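Local coordinates for protein putative isocitrate dehydrogenase, NAD-dependent (Methylococcus capsulatus, PDB 6LKY) that binds NAD and probably catalyses the oxidative decarboxylation of isocitrate to 2-oxoglutarate, as expected of an NAD-dependent isocitrate dehydrogenase, at residues A[283-288]-A[298-303]; A[24-29]-A[332-337]; A[156-161]-A[190-195]. The protein carries 1 engineered substitution. One frame throughout, in Å; residues are numbered along the deposited sequence. Where two conformers were deposited one is given.

Contact 1. Residues A[283-288]-A[298-303]; sequences AGAMML and RRIERA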
loop_
_atom_site.group_PDB
_atom_site.type_symbol
_atom_site.label_atom_id
_atom_site.label_comp_id
_atom_site.label_asym_id
_atom_site.label_seq_id
_atom_site.Cartn_x
_atom_site.Cartn_y
_atom_site.Cartn_z
ATOM N N ALA A 283 20.685 -4.675 -9.209
ATOM C CA ALA A 283 20.284 -6.051 -9.487
ATOM C C ALA A 283 21.486 -6.877 -9.918
ATOM O O ALA A 283 21.648 -8.030 -9.494
ATOM C CB ALA A 283 19.184 -6.088 -10.559
ATOM N N GLY A 284 22.342 -6.293 -10.760
ATOM C CA GLY A 284 23.596 -6.945 -11.106
ATOM C C GLY A 284 24.461 -7.240 -9.892
ATOM O O GLY A 284 25.060 -8.309 -9.791
ATOM N N ALA A 285 24.573 -6.277 -8.978
ATOM C CA ALA A 285 25.326 -6.527 -7.746
ATOM C C ALA A 285 24.761 -7.726 -6.987
ATOM O O ALA A 285 25.509 -8.617 -6.556
ATOM C CB ALA A 285 25.335 -5.280 -6.854
ATOM N N MET A 286 23.433 -7.761 -6.811
ATOM C CA MET A 286 22.814 -8.872 -6.085
ATOM C C MET A 286 23.086 -10.191 -6.793
ATOM O O MET A 286 23.369 -11.211 -6.147
ATOM C CB MET A 286 21.302 -8.657 -5.957
ATOM C CG MET A 286 20.863 -7.467 -5.122
ATOM S SD MET A 286 19.063 -7.455 -4.867
ATOM C CE MET A 286 18.914 -8.749 -3.636
ATOM N N MET A 287 23.012 -10.181 -8.129
ATOM C CA MET A 287 23.306 -11.376 -8.905
ATOM C C MET A 287 24.754 -11.820 -8.695
ATOM O O MET A 287 25.026 -13.006 -8.471
ATOM C CB MET A 287 23.035 -11.108 -10.387
ATOM C CG MET A 287 23.220 -12.322 -11.287
ATOM S SD MET A 287 22.671 -12.039 -12.986
ATOM C CE MET A 287 23.835 -10.778 -13.526
ATOM N N LEU A 288 25.699 -10.874 -8.752
ATOM C CA LEU A 288 27.107 -11.229 -8.569
ATOM C C LEU A 288 27.337 -11.854 -7.203
ATOM O O LEU A 288 28.007 -12.886 -7.089
ATOM C CB LEU A 288 28.015 -10.005 -8.751
ATOM C CG LEU A 288 28.142 -9.446 -10.174
ATOM C CD1 LEU A 288 29.369 -8.557 -10.331
ATOM C CD2 LEU A 288 28.148 -10.560 -11.198
ATOM N N ARG A 298 30.304 -5.823 -4.109
ATOM C CA ARG A 298 30.541 -4.709 -3.196
ATOM C C ARG A 298 31.171 -3.526 -3.926
ATOM O O ARG A 298 30.876 -2.366 -3.610
ATOM C CB ARG A 298 31.422 -5.169 -2.033
ATOM C CG ARG A 298 30.685 -6.018 -1.000
ATOM C CD ARG A 298 31.556 -6.304 0.217
ATOM N NE ARG A 298 32.579 -7.314 -0.056
ATOM C CZ ARG A 298 32.473 -8.601 0.270
ATOM N NH1 ARG A 298 31.387 -9.053 0.887
ATOM N NH2 ARG A 298 33.459 -9.441 -0.022
ATOM N N ARG A 299 32.044 -3.805 -4.901
ATOM C CA ARG A 299 32.657 -2.740 -5.694
ATOM C C ARG A 299 31.621 -2.022 -6.552
ATOM O O ARG A 299 31.635 -0.785 -6.653
ATOM C CB ARG A 299 33.789 -3.312 -6.554
ATOM C CG ARG A 299 35.018 -3.698 -5.732
ATOM C CD ARG A 299 36.016 -4.544 -6.519
ATOM N NE ARG A 299 36.475 -3.840 -7.710
ATOM C CZ ARG A 299 36.588 -4.400 -8.908
ATOM N NH1 ARG A 299 36.303 -5.684 -9.061
ATOM N NH2 ARG A 299 37.004 -3.681 -9.946
ATOM N N ILE A 300 30.701 -2.776 -7.158
ATOM C CA ILE A 300 29.602 -2.147 -7.888
ATOM C C ILE A 300 28.811 -1.233 -6.957
ATOM O O ILE A 300 28.515 -0.074 -7.289
ATOM C CB ILE A 300 28.693 -3.216 -8.524
ATOM C CG1 ILE A 300 29.379 -3.891 -9.703
ATOM C CG2 ILE A 300 27.370 -2.598 -8.995
ATOM C CD1 ILE A 300 28.582 -5.048 -10.276
ATOM N N GLU A 301 28.467 -1.740 -5.766
ATOM C CA GLU A 301 27.625 -0.946 -4.869
ATOM C C GLU A 301 28.343 0.318 -4.402
ATOM O O GLU A 301 27.740 1.405 -4.358
ATOM C CB GLU A 301 27.177 -1.796 -3.680
ATOM C CG GLU A 301 26.305 -1.047 -2.692
ATOM C CD GLU A 301 25.619 -1.962 -1.692
ATOM O OE1 GLU A 301 25.817 -3.196 -1.771
ATOM O OE2 GLU A 301 24.879 -1.442 -0.828
ATOM N N ARG A 302 29.628 0.187 -4.049
ATOM C CA ARG A 302 30.435 1.341 -3.663
ATOM C C ARG A 302 30.493 2.375 -4.781
ATOM O O ARG A 302 30.357 3.580 -4.532
ATOM C CB ARG A 302 31.845 0.875 -3.281
ATOM C CG ARG A 302 32.711 1.942 -2.623
ATOM C CD ARG A 302 34.037 1.384 -2.113
ATOM N NE ARG A 302 33.938 0.004 -1.633
ATOM C CZ ARG A 302 34.697 -0.997 -2.076
ATOM N NH1 ARG A 302 35.612 -0.777 -3.012
ATOM N NH2 ARG A 302 34.542 -2.219 -1.582
ATOM N N ALA A 303 30.699 1.923 -6.019
ATOM C CA ALA A 303 30.771 2.844 -7.151
ATOM C C ALA A 303 29.453 3.593 -7.346
ATOM O O ALA A 303 29.443 4.812 -7.590
ATOM C CB ALA A 303 31.162 2.078 -8.415
#
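A helical hairpin formed by the successive helices 278-290 and 294-310 is packed here through one branched side chain, Ile-300, which meets Ala-285 and Leu-288 on the facing helix. The two branches of Ile-300 divide the work. The Ile-300 CG2 methyl rests on the single methyl of Ala-285, with CG2 to CB at 4.0 Å, while the longer arm carries Ile-300 CD1 on to the CD1 methyl of Leu-288 at 3.6 Å. The first torsion, chi1 -72°, places CG2 opposite the backbone N of Ile-300 and CG1 opposite the carbonyl carbon, beside that N, and the second, at 174°, stretches the chain so that CD1 reaches one helical turn along the partner. Leu-288 answers with its CD1 branch, and its side chain crosses that of Ile-300 at about a right angle.

The pair illustrates how a small residue permits a close approach: Ala-285 offers no more than a methyl where the backbones come nearest, and the CA atoms of Ala-285 and Ile-300 are 6.1 Å apart. All three touching residues are buried, no hydrogen bond runs between the segments, and the contacts across them are apolar. In the large domain of this dehydrogenase family, helix 278-290 lies on the central sheet, where Ala-283, Met-286 and Met-287 turn to strands 63-66 and 248-252, whereas Ala-303, from helix 294-310, packs against helix 326-337. Away from the interface, Glu-301 OE2 forms a salt bridge with Arg-305 NE, one turn further along its own helix.

Contact 2. Residues A[24-29]-A[332-337]; sequences IEATGV and AIVERV
With CG1 opposite the backbone N (chi1 161°), Val-337 sends that methyl towards Ala-26 and Thr-27, and the same torsion in Val-334, one turn earlier, brings its own CG1 to Ala-26. The methyl of Ala-26 is thus received by two valines: CB lies 4.0 Å from Val-334 CG1 and just as far from Val-337 CG1. Thr-27 completes the group through its methyl branch, CG2, which meets Val-337 CG1 at 3.8 Å, the two side chains passing each other obliquely.

The other branch of Thr-27 turns inward. At chi1 66° the hydroxyl sits between the backbone N and the carbonyl carbon, from where Thr-27 OG1 donates to Ile-24 O over a short 2.5 Å, in the carbonyl plane. Ile-24 O also accepts from Thr-27 N at 3.0 Å, so two donors of a single residue converge on it. Gripped on this side, the hydroxyl fixes the rotation that presents CG2 to the valine. Gly-28, the first residue to depart from helical angles, has a positive phi, and in the turn it makes Val-29 N bends back to give Thr-27 OG1 a weak bond, 3.3 Å long.

The example shows how distant parts of a sequence can close a domain: helix 13-26 comes near the start of the chain and helix 326-337 near its end, and both belong to the large domain that the two termini build in this family. Across the segments there is no hydrogen bond, but the guanidinium group of Arg-299 spans them, NH1 bonding to Thr-27 O and NH2 to Val-337 O. Val-23 also lies against Val-334 and Val-337, extending the apolar seam by a turn, and Glu-25 OE2 accepts a hydrogen bond from Trp-33 NE1.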
loop_
_atom_site.group_PDB
_atom_site.type_symbol
_atom_site.label_atom_id
_atom_site.label_comp_id
_atom_site.label_asym_id
_atom_site.label_seq_id
_atom_site.Cartn_x
_atom_site.Cartn_y
_atom_site.Cartn_z
ATOM N N ILE A 24 28.950 -4.604 -14.910
ATOM C CA ILE A 24 29.372 -5.932 -14.482
ATOM C C ILE A 24 30.707 -6.277 -15.129
ATOM O O ILE A 24 31.653 -6.710 -14.455
ATOM C CB ILE A 24 28.285 -6.975 -14.803
ATOM C CG1 ILE A 24 27.080 -6.794 -13.862
ATOM C CG2 ILE A 24 28.846 -8.390 -14.700
ATOM C CD1 ILE A 24 25.808 -7.487 -14.349
ATOM N N GLU A 25 30.839 -6.004 -16.429
ATOM C CA GLU A 25 32.077 -6.379 -17.090
ATOM C C GLU A 25 33.229 -5.531 -16.588
ATOM O O GLU A 25 34.370 -6.006 -16.557
ATOM C CB GLU A 25 31.913 -6.303 -18.607
ATOM C CG GLU A 25 31.333 -7.609 -19.171
ATOM C CD GLU A 25 30.707 -7.454 -20.545
ATOM O OE1 GLU A 25 30.719 -6.323 -21.078
ATOM O OE2 GLU A 25 30.193 -8.465 -21.083
ATOM N N ALA A 26 32.946 -4.304 -16.132
ATOM C CA ALA A 26 34.019 -3.476 -15.603
ATOM C C ALA A 26 34.651 -4.086 -14.359
ATOM O O ALA A 26 35.796 -3.755 -14.043
ATOM C CB ALA A 26 33.516 -2.067 -15.306
ATOM N N THR A 27 33.941 -4.974 -13.652
ATOM C CA THR A 27 34.500 -5.575 -12.444
ATOM C C THR A 27 35.511 -6.671 -12.745
ATOM O O THR A 27 36.238 -7.087 -11.837
ATOM C CB THR A 27 33.399 -6.182 -11.570
ATOM O OG1 THR A 27 32.816 -7.289 -12.267
ATOM C CG2 THR A 27 32.326 -5.160 -11.243
ATOM N N GLY A 28 35.560 -7.157 -13.984
ATOM C CA GLY A 28 36.415 -8.262 -14.350
ATOM C C GLY A 28 35.797 -9.634 -14.214
ATOM O O GLY A 28 36.446 -10.624 -14.576
ATOM N N VAL A 29 34.560 -9.732 -13.726
ATOM C CA VAL A 29 33.893 -11.026 -13.649
ATOM C C VAL A 29 33.624 -11.556 -15.052
ATOM O O VAL A 29 33.280 -10.803 -15.973
ATOM C CB VAL A 29 32.601 -10.919 -12.822
ATOM C CG1 VAL A 29 32.013 -12.295 -12.583
ATOM C CG2 VAL A 29 32.910 -10.275 -11.486
ATOM N N ALA A 332 30.030 7.026 -15.552
ATOM C CA ALA A 332 30.524 7.447 -14.236
ATOM C C ALA A 332 30.664 6.261 -13.288
ATOM O O ALA A 332 31.690 6.103 -12.599
ATOM C CB ALA A 332 29.601 8.505 -13.622
ATOM N N ILE A 333 29.660 5.385 -13.282
ATOM C CA ILE A 333 29.732 4.228 -12.408
ATOM C C ILE A 333 30.843 3.287 -12.860
ATOM O O ILE A 333 31.532 2.705 -12.024
ATOM C CB ILE A 333 28.363 3.520 -12.315
ATOM C CG1 ILE A 333 27.332 4.437 -11.654
ATOM C CG2 ILE A 333 28.467 2.241 -11.460
ATOM C CD1 ILE A 333 25.889 4.000 -11.872
ATOM N N VAL A 334 31.014 3.093 -14.173
ATOM C CA VAL A 334 32.085 2.227 -14.677
ATOM C C VAL A 334 33.443 2.751 -14.226
ATOM O O VAL A 334 34.282 2.010 -13.679
ATOM C CB VAL A 334 31.997 2.126 -16.215
ATOM C CG1 VAL A 334 33.311 1.642 -16.814
ATOM C CG2 VAL A 334 30.839 1.211 -16.643
ATOM N N GLU A 335 33.638 4.060 -14.369
ATOM C CA GLU A 335 34.901 4.672 -13.986
ATOM C C GLU A 335 35.167 4.493 -12.493
ATOM O O GLU A 335 36.310 4.231 -12.091
ATOM C CB GLU A 335 34.879 6.154 -14.363
ATOM C CG GLU A 335 34.970 6.417 -15.882
ATOM C CD GLU A 335 34.547 7.825 -16.284
ATOM O OE1 GLU A 335 34.415 8.079 -17.506
ATOM O OE2 GLU A 335 34.342 8.668 -15.382
ATOM N N ARG A 336 34.121 4.633 -11.654
ATOM C CA ARG A 336 34.276 4.443 -10.204
ATOM C C ARG A 336 34.490 2.984 -9.823
ATOM O O ARG A 336 35.316 2.684 -8.951
ATOM C CB ARG A 336 33.056 4.982 -9.464
ATOM C CG ARG A 336 32.874 6.456 -9.582
ATOM C CD ARG A 336 33.516 7.177 -8.424
ATOM N NE ARG A 336 34.917 7.488 -8.679
ATOM C CZ ARG A 336 35.797 7.816 -7.739
ATOM N NH1 ARG A 336 35.427 7.869 -6.465
ATOM N NH2 ARG A 336 37.051 8.096 -8.076
ATOM N N VAL A 337 33.788 2.059 -10.488
ATOM C CA VAL A 337 33.999 0.637 -10.238
ATOM C C VAL A 337 35.458 0.354 -10.421
ATOM O O VAL A 337 36.035 -0.572 -9.831
ATOM C CB VAL A 337 33.191 -0.236 -11.225
ATOM C CG1 VAL A 337 33.756 -1.677 -11.288
ATOM C CG2 VAL A 337 31.730 -0.284 -10.879
#

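Contact 3. Residues A[156-161]-A[190-195]; sequences YAFDYA and REIAKE
Phe-158 has the largest surface buried in this contact, and its ring lies against Ala-193 and Ile-192, the two residues that share the rest. One run of ring atoms, CD2, CE2 and CZ, does all the touching. At the far end Phe-158 CZ approaches both the backbone and the methyl of Ala-193, 3.7 Å from CA and 3.8 Å from CB. Nearer the root of the ring, Phe-158 CD2 lies 3.9 Å from Ile-192 CG2, and CE2, between them, is close to both partners. The ring meets these groups obliquely, and its side chain is likewise set at a slant to that of Ile-192.

The chi1 of Phe-158, -80°, leaves CG opposite the carbonyl carbon and lets the ring span the gap to a backbone whose nearest CA, that of Ala-193, is 7.9 Å from its own. A large ring thus fills a wide separation, and a small residue receives it. Ile-192 contributes through the methyl of its short branch, CG2, and touches Ile-154 and Arg-155 as well, so that its contact extends back along helix 147-163.

Phe-158 is also stacked with Tyr-196, whose hydroxyl is hydrogen-bonded to Asp-159 OD1, and Glu-195 OE2 forms a salt bridge with Arg-155 NH2. Ala-193 leans on Phe-201 in strand 200-205, while Ala-157 meets Val-115 in strand 111-117. Two helices packed side by side over parallel strands are the mark of an alpha/beta layered fold, and helix 181-193 is itself the connection of the beta-alpha-beta unit between adjacent strands 168-173 and 200-205.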
loop_
_atom_site.group_PDB
_atom_site.type_symbol
_atom_site.label_atom_id
_atom_site.label_comp_id
_atom_site.label_asym_id
_atom_site.label_seq_id
_atom_site.Cartn_x
_atom_site.Cartn_y
_atom_site.Cartn_z
ATOM N N TYR A 156 12.265 -18.706 4.944
ATOM C CA TYR A 156 13.267 -17.953 4.195
ATOM C C TYR A 156 13.544 -16.614 4.854
ATOM O O TYR A 156 14.699 -16.185 4.924
ATOM C CB TYR A 156 12.851 -17.729 2.737
ATOM C CG TYR A 156 13.955 -17.054 1.928
ATOM C CD1 TYR A 156 14.200 -15.694 2.044
ATOM C CD2 TYR A 156 14.763 -17.790 1.074
ATOM C CE1 TYR A 156 15.213 -15.085 1.342
ATOM C CE2 TYR A 156 15.775 -17.185 0.351
ATOM C CZ TYR A 156 15.998 -15.837 0.498
ATOM O OH TYR A 156 17.006 -15.217 -0.210
ATOM N N ALA A 157 12.497 -15.927 5.326
ATOM C CA ALA A 157 12.712 -14.620 5.946
ATOM C C ALA A 157 13.553 -14.744 7.220
ATOM O O ALA A 157 14.471 -13.949 7.449
ATOM C CB ALA A 157 11.368 -13.941 6.244
ATOM N N PHE A 158 13.249 -15.732 8.065
ATOM C CA PHE A 158 14.046 -15.902 9.289
ATOM C C PHE A 158 15.487 -16.323 8.983
ATOM O O PHE A 158 16.436 -15.796 9.589
ATOM C CB PHE A 158 13.380 -16.915 10.217
ATOM C CG PHE A 158 12.247 -16.341 11.027
ATOM C CD1 PHE A 158 12.497 -15.556 12.133
ATOM C CD2 PHE A 158 10.935 -16.599 10.682
ATOM C CE1 PHE A 158 11.456 -15.041 12.886
ATOM C CE2 PHE A 158 9.888 -16.077 11.425
ATOM C CZ PHE A 158 10.151 -15.303 12.529
ATOM N N ASP A 159 15.671 -17.285 8.067
ATOM C CA ASP A 159 17.018 -17.699 7.672
ATOM C C ASP A 159 17.797 -16.529 7.095
ATOM O O ASP A 159 18.990 -16.369 7.380
ATOM C CB ASP A 159 16.970 -18.843 6.654
ATOM C CG ASP A 159 16.442 -20.130 7.242
ATOM O OD1 ASP A 159 16.347 -20.219 8.481
ATOM O OD2 ASP A 159 16.113 -21.057 6.464
ATOM N N TYR A 160 17.134 -15.687 6.294
ATOM C CA TYR A 160 17.797 -14.521 5.724
ATOM C C TYR A 160 18.201 -13.550 6.815
ATOM O O TYR A 160 19.303 -12.995 6.777
ATOM C CB TYR A 160 16.882 -13.827 4.711
ATOM C CG TYR A 160 17.453 -12.531 4.149
ATOM C CD1 TYR A 160 17.305 -11.315 4.829
ATOM C CD2 TYR A 160 18.143 -12.528 2.942
ATOM C CE1 TYR A 160 17.846 -10.140 4.318
ATOM C CE2 TYR A 160 18.677 -11.362 2.423
ATOM C CZ TYR A 160 18.525 -10.178 3.109
ATOM O OH TYR A 160 19.052 -9.036 2.570
ATOM N N ALA A 161 17.311 -13.317 7.782
ATOM C CA ALA A 161 17.642 -12.453 8.912
ATOM C C ALA A 161 18.881 -12.956 9.658
ATOM O O ALA A 161 19.763 -12.163 10.005
ATOM C CB ALA A 161 16.438 -12.343 9.851
ATOM N N ARG A 190 3.499 -17.261 13.239
ATOM C CA ARG A 190 3.640 -17.346 14.692
ATOM C C ARG A 190 4.216 -18.688 15.117
ATOM O O ARG A 190 5.041 -18.753 16.036
ATOM C CB ARG A 190 2.296 -17.098 15.375
ATOM C CG ARG A 190 1.895 -15.648 15.287
ATOM C CD ARG A 190 0.532 -15.376 15.852
ATOM N NE ARG A 190 0.354 -13.936 15.986
ATOM C CZ ARG A 190 -0.808 -13.347 16.233
ATOM N NH1 ARG A 190 -1.911 -14.074 16.356
ATOM N NH2 ARG A 190 -0.866 -12.030 16.347
ATOM N N GLU A 191 3.806 -19.772 14.456
ATOM C CA GLU A 191 4.364 -21.072 14.816
ATOM C C GLU A 191 5.847 -21.140 14.467
ATOM O O GLU A 191 6.672 -21.548 15.293
ATOM C CB GLU A 191 3.577 -22.196 14.137
ATOM C CG GLU A 191 2.263 -22.490 14.848
ATOM C CD GLU A 191 1.266 -23.281 14.001
ATOM O OE1 GLU A 191 0.102 -23.406 14.444
ATOM O OE2 GLU A 191 1.631 -23.767 12.904
ATOM N N ILE A 192 6.215 -20.681 13.270
ATOM C CA ILE A 192 7.605 -20.787 12.832
ATOM C C ILE A 192 8.518 -19.869 13.640
ATOM O O ILE A 192 9.700 -20.185 13.845
ATOM C CB ILE A 192 7.684 -20.499 11.319
ATOM C CG1 ILE A 192 7.174 -21.714 10.527
ATOM C CG2 ILE A 192 9.107 -20.076 10.892
ATOM C CD1 ILE A 192 7.059 -21.481 9.036
ATOM N N ALA A 193 7.993 -18.742 14.138
ATOM C CA ALA A 193 8.820 -17.811 14.901
ATOM C C ALA A 193 9.431 -18.471 16.131
ATOM O O ALA A 193 10.521 -18.078 16.570
ATOM C CB ALA A 193 7.992 -16.592 15.316
ATOM N N LYS A 194 8.746 -19.465 16.701
ATOM C CA LYS A 194 9.247 -20.139 17.893
ATOM C C LYS A 194 10.458 -21.012 17.595
ATOM O O LYS A 194 11.202 -21.356 18.518
ATOM C CB LYS A 194 8.111 -20.931 18.539
ATOM C CG LYS A 194 7.004 -19.993 19.061
ATOM C CD LYS A 194 5.926 -20.692 19.885
ATOM C CE LYS A 194 5.246 -21.799 19.107
ATOM N NZ LYS A 194 3.840 -21.975 19.564
ATOM N N GLU A 195 10.682 -21.361 16.328
ATOM C CA GLU A 195 11.902 -22.039 15.923
ATOM C C GLU A 195 13.098 -21.098 15.838
ATOM O O GLU A 195 14.204 -21.562 15.542
ATOM C CB GLU A 195 11.705 -22.718 14.567
ATOM C CG GLU A 195 10.612 -23.763 14.541
ATOM C CD GLU A 195 10.244 -24.187 13.127
ATOM O OE1 GLU A 195 11.035 -23.935 12.183
ATOM O OE2 GLU A 195 9.142 -24.755 12.958
#

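Contacts 1 and 2 are neighbours, their centres 10 Å apart, whereas contact 3 lies with its centre about 27 Å from that of contact 1 and 37 Å from that of contact 2. Along the chain contact 2 encloses the others: it opens in helix 13-26 and closes in helix 326-337, with contact 3 and then contact 1 in series between. Contacts 1 and 2 meet directly, Ile-300 CG1 packing on Thr-27 CG2 at 3.6 Å, so helices 13-26, 278-290, 294-310 and 326-337 form one cluster in the large domain. Contact 3 packs at the other end of the same mixed sheet, probably in the small domain as in relatives.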